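Local coordinates for minor capsid protein (Cafeteriavirus-dependent mavirus, PDB 6G42), which builds the penton of the mavirus capsid as a minor capsid protein with a single jelly-roll fold, assembling as five copies, at residues H203-S208 against T278-D283; E216-I221 against G232-N237. All blocks are in the same frame, centred on the assembly; numbering follows the deposited sequence. Where two conformers were deposited one is given.

Overall arrangement
Interactions 1 and 2 lie with their centres about 10 Å apart and meet where strand 201-207 pairs with the chain leading into strand 236-239: Leu235 N reaches Ile206 O at 2.8 Å, a probable hydrogen bond. Interaction 1, about 10 Å from the centre of the chain, is regular antiparallel pairing between two strands of one sheet, with mostly buried residues. Interaction 2, about 19 Å out, is a single bridge at the base of an excursion from that sheet. Backbone bonds dominate the first; in the second, a carboxylate and an aromatic ring do much of the packing, and the carboxylate is held by the second subunit, which both contacts touch.

Interaction 1 (H203-S208 against T278-D283); sequences HIVIES and TIYDYD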
ATOM      1  N   HIS C 203      -8.304 -10.255  19.142  0.50 43.14           N
ATOM      2  CA  HIS C 203      -7.608 -11.346  18.450  0.50 43.54           C
ATOM      3  C   HIS C 203      -8.576 -12.477  18.103  0.50 43.47           C
ATOM      4  O   HIS C 203      -9.631 -12.604  18.725  0.50 43.34           O
ATOM      5  CB  HIS C 203      -6.490 -11.910  19.335  0.50 43.63           C
ATOM      6  CG  HIS C 203      -5.192 -11.163  19.248  0.50 43.80           C
ATOM      7  ND1 HIS C 203      -4.871 -10.114  20.084  0.50 43.07           N
ATOM      8  CD2 HIS C 203      -4.116 -11.343  18.446  0.50 43.92           C
ATOM      9  CE1 HIS C 203      -3.661  -9.673  19.788  0.50 43.04           C
ATOM     10  NE2 HIS C 203      -3.182 -10.400  18.797  0.50 43.10           N
ATOM     11  N   ILE C 204      -8.212 -13.272  17.094  1.00 43.70           N
ATOM     12  CA  ILE C 204      -8.909 -14.516  16.741  1.00 42.72           C
ATOM     13  C   ILE C 204      -7.820 -15.577  16.688  1.00 43.20           C
ATOM     14  O   ILE C 204      -6.825 -15.421  15.979  1.00 39.80           O
ATOM     15  CB  ILE C 204      -9.622 -14.442  15.370  1.00 42.93           C
ATOM     16  CG1 ILE C 204     -10.760 -13.412  15.409  1.00 42.27           C
ATOM     17  CG2 ILE C 204     -10.173 -15.814  14.971  1.00 43.15           C
ATOM     18  CD1 ILE C 204     -11.349 -13.077  14.055  1.00 41.43           C
ATOM     19  N   VAL C 205      -8.043 -16.661  17.421  1.00 45.35           N
ATOM     20  CA  VAL C 205      -7.026 -17.664  17.702  1.00 46.53           C
ATOM     21  C   VAL C 205      -7.521 -19.027  17.241  1.00 47.71           C
ATOM     22  O   VAL C 205      -8.718 -19.298  17.280  1.00 48.01           O
ATOM     23  CB  VAL C 205      -6.752 -17.704  19.225  1.00 48.39           C
ATOM     24  CG1 VAL C 205      -5.955 -18.936  19.639  1.00 50.02           C
ATOM     25  CG2 VAL C 205      -6.033 -16.439  19.672  1.00 48.02           C
ATOM     26  N   ILE C 206      -6.586 -19.868  16.804  1.00 50.76           N
ATOM     27  CA  ILE C 206      -6.812 -21.308  16.628  1.00 52.24           C
ATOM     28  C   ILE C 206      -6.150 -22.032  17.804  1.00 55.16           C
ATOM     29  O   ILE C 206      -4.945 -21.877  18.020  1.00 53.55           O
ATOM     30  CB  ILE C 206      -6.207 -21.831  15.309  1.00 51.54           C
ATOM     31  CG1 ILE C 206      -6.910 -21.182  14.114  1.00 51.65           C
ATOM     32  CG2 ILE C 206      -6.322 -23.353  15.226  1.00 51.75           C
ATOM     33  CD1 ILE C 206      -6.271 -21.468  12.770  1.00 51.78           C
ATOM     34  N   GLU C 207      -6.941 -22.817  18.543  1.00 58.94           N
ATOM     35  CA  GLU C 207      -6.449 -23.627  19.679  1.00 59.82           C
ATOM     36  C   GLU C 207      -6.808 -25.116  19.556  1.00 59.74           C
ATOM     37  O   GLU C 207      -7.661 -25.502  18.747  1.00 57.43           O
ATOM     38  CB  GLU C 207      -6.921 -23.048  21.028  1.00 60.31           C
ATOM     39  CG  GLU C 207      -8.404 -22.720  21.150  1.00 60.24           C
ATOM     40  CD  GLU C 207      -8.752 -21.990  22.445  1.00 61.84           C
ATOM     41  OE1 GLU C 207      -7.925 -21.205  22.963  1.00 64.30           O
ATOM     42  OE2 GLU C 207      -9.873 -22.185  22.950  1.00 63.33           O
ATOM     43  N   SER C 208      -6.123 -25.930  20.362  1.00 59.83           N
ATOM     44  CA  SER C 208      -6.270 -27.388  20.358  1.00 62.29           C
ATOM     45  C   SER C 208      -6.125 -27.955  21.765  1.00 65.24           C
ATOM     46  O   SER C 208      -5.154 -27.651  22.455  1.00 66.48           O
ATOM     47  CB  SER C 208      -5.206 -28.021  19.464  1.00 60.98           C
ATOM     48  OG  SER C 208      -5.312 -29.436  19.471  1.00 59.12           O
ATOM     49  N   THR C 278     -11.413 -19.391  18.244  1.00 46.73           N
ATOM     50  CA  THR C 278     -11.838 -18.688  19.447  1.00 44.75           C
ATOM     51  C   THR C 278     -11.533 -17.206  19.299  1.00 45.58           C
ATOM     52  O   THR C 278     -10.464 -16.836  18.809  1.00 48.25           O
ATOM     53  CB  THR C 278     -11.075 -19.206  20.674  1.00 45.35           C
ATOM     54  OG1 THR C 278     -11.056 -20.639  20.675  1.00 44.89           O
ATOM     55  CG2 THR C 278     -11.728 -18.727  21.945  1.00 46.47           C
ATOM     56  N   ILE C 279     -12.469 -16.373  19.745  1.00 44.13           N
ATOM     57  CA  ILE C 279     -12.342 -14.926  19.689  1.00 45.15           C
ATOM     58  C   ILE C 279     -12.004 -14.431  21.092  1.00 46.87           C
ATOM     59  O   ILE C 279     -12.706 -14.765  22.043  1.00 49.14           O
ATOM     60  CB  ILE C 279     -13.662 -14.258  19.222  1.00 45.64           C
ATOM     61  CG1 ILE C 279     -14.125 -14.826  17.877  1.00 46.93           C
ATOM     62  CG2 ILE C 279     -13.496 -12.744  19.091  1.00 45.66           C
ATOM     63  CD1 ILE C 279     -15.598 -14.599  17.596  1.00 48.23           C
ATOM     64  N   TYR C 280     -10.944 -13.631  21.208  1.00 48.95           N
ATOM     65  CA  TYR C 280     -10.611 -12.912  22.454  1.00 49.48           C
ATOM     66  C   TYR C 280     -11.029 -11.455  22.342  1.00 50.03           C
ATOM     67  O   TYR C 280     -10.647 -10.785  21.390  1.00 51.47           O
ATOM     68  CB  TYR C 280      -9.108 -12.983  22.737  1.00 48.57           C
ATOM     69  CG  TYR C 280      -8.689 -14.292  23.345  1.00 48.68           C
ATOM     70  CD1 TYR C 280      -8.520 -15.424  22.556  1.00 49.34           C
ATOM     71  CD2 TYR C 280      -8.490 -14.410  24.716  1.00 49.07           C
ATOM     72  CE1 TYR C 280      -8.153 -16.638  23.112  1.00 50.47           C
ATOM     73  CE2 TYR C 280      -8.126 -15.618  25.286  1.00 50.52           C
ATOM     74  CZ  TYR C 280      -7.953 -16.731  24.482  1.00 51.95           C
ATOM     75  OH  TYR C 280      -7.584 -17.932  25.051  1.00 54.05           O
ATOM     76  N   ASP C 281     -11.808 -10.974  23.309  1.00 50.62           N
ATOM     77  CA  ASP C 281     -12.136  -9.548  23.400  1.00 53.20           C
ATOM     78  C   ASP C 281     -11.012  -8.780  24.111  1.00 54.38           C
ATOM     79  O   ASP C 281     -10.087  -9.383  24.661  1.00 54.91           O
ATOM     80  CB  ASP C 281     -13.474  -9.334  24.126  1.00 55.13           C
ATOM     81  CG  ASP C 281     -14.692  -9.734  23.283  1.00 57.03           C
ATOM     82  OD1 ASP C 281     -14.528 -10.336  22.201  1.00 61.00           O
ATOM     83  OD2 ASP C 281     -15.831  -9.446  23.716  1.00 56.18           O
ATOM     84  N   TYR C 282     -11.099  -7.450  24.097  1.00 56.48           N
ATOM     85  CA  TYR C 282     -10.100  -6.591  24.766  1.00 57.47           C
ATOM     86  C   TYR C 282     -10.097  -6.705  26.293  1.00 57.96           C
ATOM     87  O   TYR C 282      -9.045  -6.543  26.908  1.00 58.12           O
ATOM     88  CB  TYR C 282     -10.239  -5.125  24.329  1.00 57.31           C
ATOM     89  CG  TYR C 282      -9.566  -4.870  23.007  1.00 57.99           C
ATOM     90  CD1 TYR C 282      -8.182  -4.869  22.907  1.00 58.93           C
ATOM     91  CD2 TYR C 282     -10.306  -4.655  21.850  1.00 60.00           C
ATOM     92  CE1 TYR C 282      -7.552  -4.656  21.695  1.00 59.22           C
ATOM     93  CE2 TYR C 282      -9.685  -4.439  20.630  1.00 60.31           C
ATOM     94  CZ  TYR C 282      -8.306  -4.445  20.557  1.00 59.28           C
ATOM     95  OH  TYR C 282      -7.688  -4.233  19.352  1.00 60.48           O
ATOM     96  N   ASP C 283     -11.253  -7.011  26.889  1.00 58.61           N
ATOM     97  CA  ASP C 283     -11.328  -7.365  28.328  1.00 58.98           C
ATOM     98  C   ASP C 283     -10.873  -8.807  28.666  1.00 61.45           C
ATOM     99  O   ASP C 283     -11.067  -9.281  29.786  1.00 61.28           O
ATOM    100  CB  ASP C 283     -12.724  -7.066  28.903  1.00 57.79           C
ATOM    101  CG  ASP C 283     -13.839  -7.863  28.240  1.00 57.29           C
ATOM    102  OD1 ASP C 283     -13.597  -8.987  27.752  1.00 56.42           O
ATOM    103  OD2 ASP C 283     -14.979  -7.352  28.213  1.00 54.88           O
TER
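Val205 CG2 lies obliquely to the Tyr280 ring, 3.9 Å from its CD1. The second flat group, the Glu207 carboxylate, stands almost perpendicular to the ring (planes 83° apart), and its OE1 comes no nearer than 3.9 Å to Tyr280 OH. Its polar partner across the contact is instead Thr278: OG1 gives a weak hydrogen bond to Glu207 OE2 at 3.0 Å. Glu207 reaches there because chi1 of 49° sets CG between its own backbone N and carbonyl carbon, and the chain then runs extended across the threonine at about a right angle. Beneath these groups the backbones form two antiparallel hydrogen-bonded pairs, His203 with Tyr280 and Val205 with Thr278. The longest of the four bonds runs from His203 N to Tyr280 O (3.3 Å), and Tyr280 N returns one to His203 O. The shortest joins Val205 N to Thr278 O (2.8 Å), answered by Thr278 N to Val205 O. Between them, Ile204 and Ile279 make the non-hydrogen-bonded pair and send their side chains to the other face, where Ile279 also packs on Leu63 and Leu289. The short strand axes run at 144°, antiparallel with marked twist. In this jelly-roll sheet, strand 201-207 lies between 272-281 and 236-239, bonded to the latter through Ile204 and Tyr238, and 272-281 pairs in turn with 286-288 through Ile279 and His287.

Interaction 2 (E216-I221 against G232-N237); sequences ELLPSI and GVFLTN
Glu216 lies across Phe234 at about a right angle, and this is the closely packed part of the contact. Its CD sits 3.8 Å from Phe234 CB, while OE1 is 4.0 Å from Phe234 CG; the carboxylate and ring planes are only 9° apart. The acid approaches the ring's CB end, aided by a chain extended beyond CG. The oxygens find their polar partners elsewhere: OE1 accepts from Asn12 and OE2 forms a salt bridge with Lys300, both of the second subunit. A charge placed against a hydrocarbon surface is thus compensated across the subunit boundary, which probably keeps it ionised. Beside this packing, two backbone bonds join the chains, Glu216 N to Gly232 O (2.7 Å) and Gly232 N to Glu216 O (3.1 Å). They form one antiparallel hydrogen-bonded pair of a two-stranded beta ribbon, strands 216-217 and 231-232, which stands out from the jelly-roll; Leu217 makes further backbone hydrogen bonds to the second subunit. Within segment 232-237 itself, Gly232 CA, two residues back, lies at the Phe234 ring edge, in its plane. The looser side belongs to Leu218, partly exposed, which touches through one methyl: CD1 is 3.9 Å from Gly232 N and 4.2 Å from Phe234 CE1, obliquely to the ring. Its carbonyl O, by contrast, accepts a hydrogen bond from Arg38 of the second subunit, whereas Phe234, buried, packs inward on Val205 of strand 201-207.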
ATOM      1  N   GLU C 216       2.001 -21.826  25.090  1.00 60.85           N
ATOM      2  CA  GLU C 216       2.478 -20.458  25.315  1.00 60.39           C
ATOM      3  C   GLU C 216       2.320 -20.137  26.801  1.00 58.22           C
ATOM      4  O   GLU C 216       1.424 -20.668  27.458  1.00 58.27           O
ATOM      5  CB  GLU C 216       1.696 -19.435  24.472  1.00 61.60           C
ATOM      6  CG  GLU C 216       1.786 -19.627  22.953  1.00 61.47           C
ATOM      7  CD  GLU C 216       1.406 -18.377  22.156  1.00 59.68           C
ATOM      8  OE1 GLU C 216       0.716 -17.489  22.693  1.00 58.76           O
ATOM      9  OE2 GLU C 216       1.789 -18.270  20.974  1.00 58.30           O
ATOM     10  N   LEU C 217       3.185 -19.268  27.320  1.00 55.99           N
ATOM     11  CA  LEU C 217       3.176 -18.893  28.741  1.00 55.92           C
ATOM     12  C   LEU C 217       2.254 -17.700  28.949  1.00 57.33           C
ATOM     13  O   LEU C 217       2.398 -16.696  28.259  1.00 58.33           O
ATOM     14  CB  LEU C 217       4.591 -18.555  29.230  1.00 54.55           C
ATOM     15  CG  LEU C 217       5.709 -19.567  28.939  1.00 53.37           C
ATOM     16  CD1 LEU C 217       7.003 -19.105  29.596  1.00 53.96           C
ATOM     17  CD2 LEU C 217       5.357 -20.976  29.396  1.00 51.94           C
ATOM     18  N   LEU C 218       1.332 -17.815  29.911  1.00 60.40           N
ATOM     19  CA  LEU C 218       0.257 -16.827  30.144  1.00 62.28           C
ATOM     20  C   LEU C 218       0.378 -16.133  31.510  1.00 64.47           C
ATOM     21  O   LEU C 218       1.022 -16.663  32.410  1.00 63.20           O
ATOM     22  CB  LEU C 218      -1.113 -17.512  30.039  1.00 61.80           C
ATOM     23  CG  LEU C 218      -1.664 -17.810  28.641  1.00 61.70           C
ATOM     24  CD1 LEU C 218      -2.894 -18.698  28.738  1.00 61.57           C
ATOM     25  CD2 LEU C 218      -2.002 -16.535  27.885  1.00 61.53           C
ATOM     26  N   PRO C 219      -0.264 -14.953  31.670  1.00 70.19           N
ATOM     27  CA  PRO C 219      -0.226 -14.242  32.951  1.00 74.25           C
ATOM     28  C   PRO C 219      -1.156 -14.853  34.008  1.00 78.52           C
ATOM     29  O   PRO C 219      -1.852 -15.832  33.735  1.00 75.33           O
ATOM     30  CB  PRO C 219      -0.674 -12.826  32.571  1.00 73.35           C
ATOM     31  CG  PRO C 219      -1.591 -13.029  31.424  1.00 73.66           C
ATOM     32  CD  PRO C 219      -1.031 -14.198  30.658  1.00 73.14           C
ATOM     33  N   SER C 220      -1.157 -14.258  35.199  1.00 85.44           N
ATOM     34  CA  SER C 220      -1.851 -14.812  36.365  1.00 90.64           C
ATOM     35  C   SER C 220      -3.370 -14.715  36.273  1.00 94.59           C
ATOM     36  O   SER C 220      -3.915 -13.707  35.818  1.00 91.56           O
ATOM     37  CB  SER C 220      -1.373 -14.124  37.648  1.00 91.09           C
ATOM     38  OG  SER C 220      -1.687 -14.894  38.792  1.00 88.54           O
ATOM     39  N   ILE C 221      -4.033 -15.778  36.733  1.00101.03           N
ATOM     40  CA  ILE C 221      -5.493 -15.879  36.739  1.00106.47           C
ATOM     41  C   ILE C 221      -6.037 -15.038  37.898  1.00110.46           C
ATOM     42  O   ILE C 221      -6.985 -14.271  37.726  1.00110.75           O
ATOM     43  CB  ILE C 221      -5.967 -17.355  36.879  1.00107.38           C
ATOM     44  CG1 ILE C 221      -5.384 -18.238  35.759  1.00106.52           C
ATOM     45  CG2 ILE C 221      -7.493 -17.449  36.853  1.00106.38           C
ATOM     46  CD1 ILE C 221      -5.325 -19.715  36.093  1.00104.00           C
ATOM     47  N   GLY C 232      -1.239 -22.142  27.922  1.00 64.94           N
ATOM     48  CA  GLY C 232      -2.289 -22.356  26.927  1.00 63.87           C
ATOM     49  C   GLY C 232      -1.754 -22.719  25.552  1.00 62.47           C
ATOM     50  O   GLY C 232      -0.660 -22.304  25.170  1.00 60.83           O
ATOM     51  N   VAL C 233      -2.547 -23.493  24.811  1.00 63.35           N
ATOM     52  CA  VAL C 233      -2.216 -23.919  23.451  1.00 62.61           C
ATOM     53  C   VAL C 233      -2.833 -22.928  22.470  1.00 63.61           C
ATOM     54  O   VAL C 233      -4.055 -22.795  22.397  1.00 63.18           O
ATOM     55  CB  VAL C 233      -2.740 -25.336  23.156  1.00 62.32           C
ATOM     56  CG1 VAL C 233      -2.424 -25.750  21.725  1.00 62.22           C
ATOM     57  CG2 VAL C 233      -2.135 -26.334  24.137  1.00 63.50           C
ATOM     58  N   PHE C 234      -1.964 -22.225  21.749  1.00 64.89           N
ATOM     59  CA  PHE C 234      -2.344 -21.221  20.762  1.00 64.75           C
ATOM     60  C   PHE C 234      -1.532 -21.541  19.506  1.00 62.81           C
ATOM     61  O   PHE C 234      -0.303 -21.501  19.553  1.00 63.69           O
ATOM     62  CB  PHE C 234      -1.980 -19.811  21.252  1.00 68.03           C
ATOM     63  CG  PHE C 234      -2.842 -19.288  22.379  1.00 72.30           C
ATOM     64  CD1 PHE C 234      -2.824 -19.878  23.637  1.00 74.57           C
ATOM     65  CD2 PHE C 234      -3.628 -18.152  22.200  1.00 75.68           C
ATOM     66  CE1 PHE C 234      -3.601 -19.380  24.675  1.00 76.25           C
ATOM     67  CE2 PHE C 234      -4.409 -17.648  23.237  1.00 76.58           C
ATOM     68  CZ  PHE C 234      -4.394 -18.263  24.476  1.00 76.10           C
ATOM     69  N   LEU C 235      -2.205 -21.861  18.399  1.00 61.63           N
ATOM     70  CA  LEU C 235      -1.528 -22.207  17.130  1.00 61.16           C
ATOM     71  C   LEU C 235      -1.286 -21.026  16.179  1.00 58.38           C
ATOM     72  O   LEU C 235      -0.332 -21.046  15.404  1.00 53.37           O
ATOM     73  CB  LEU C 235      -2.292 -23.314  16.407  1.00 61.11           C
ATOM     74  CG  LEU C 235      -2.502 -24.605  17.202  1.00 62.19           C
ATOM     75  CD1 LEU C 235      -3.054 -25.681  16.281  1.00 62.08           C
ATOM     76  CD2 LEU C 235      -1.231 -25.099  17.877  1.00 62.52           C
ATOM     77  N   THR C 236      -2.163 -20.028  16.219  1.00 58.14           N
ATOM     78  CA  THR C 236      -1.901 -18.733  15.584  1.00 58.59           C
ATOM     79  C   THR C 236      -2.731 -17.642  16.265  1.00 56.74           C
ATOM     80  O   THR C 236      -3.754 -17.929  16.886  1.00 52.66           O
ATOM     81  CB  THR C 236      -2.137 -18.759  14.045  1.00 59.05           C
ATOM     82  OG1 THR C 236      -1.612 -17.562  13.445  1.00 56.51           O
ATOM     83  CG2 THR C 236      -3.622 -18.900  13.695  1.00 60.38           C
ATOM     84  N   ASN C 237      -2.249 -16.405  16.152  1.00 57.31           N
ATOM     85  CA  ASN C 237      -2.904 -15.211  16.682  1.00 57.78           C
ATOM     86  C   ASN C 237      -3.150 -14.256  15.539  1.00 54.04           C
ATOM     87  O   ASN C 237      -2.213 -13.606  15.072  1.00 56.90           O
ATOM     88  CB  ASN C 237      -1.989 -14.487  17.662  1.00 63.77           C
ATOM     89  CG  ASN C 237      -2.005 -15.088  19.037  1.00 71.31           C
ATOM     90  OD1 ASN C 237      -1.929 -16.306  19.197  1.00 77.46           O
ATOM     91  ND2 ASN C 237      -2.066 -14.230  20.055  1.00 78.16           N
TER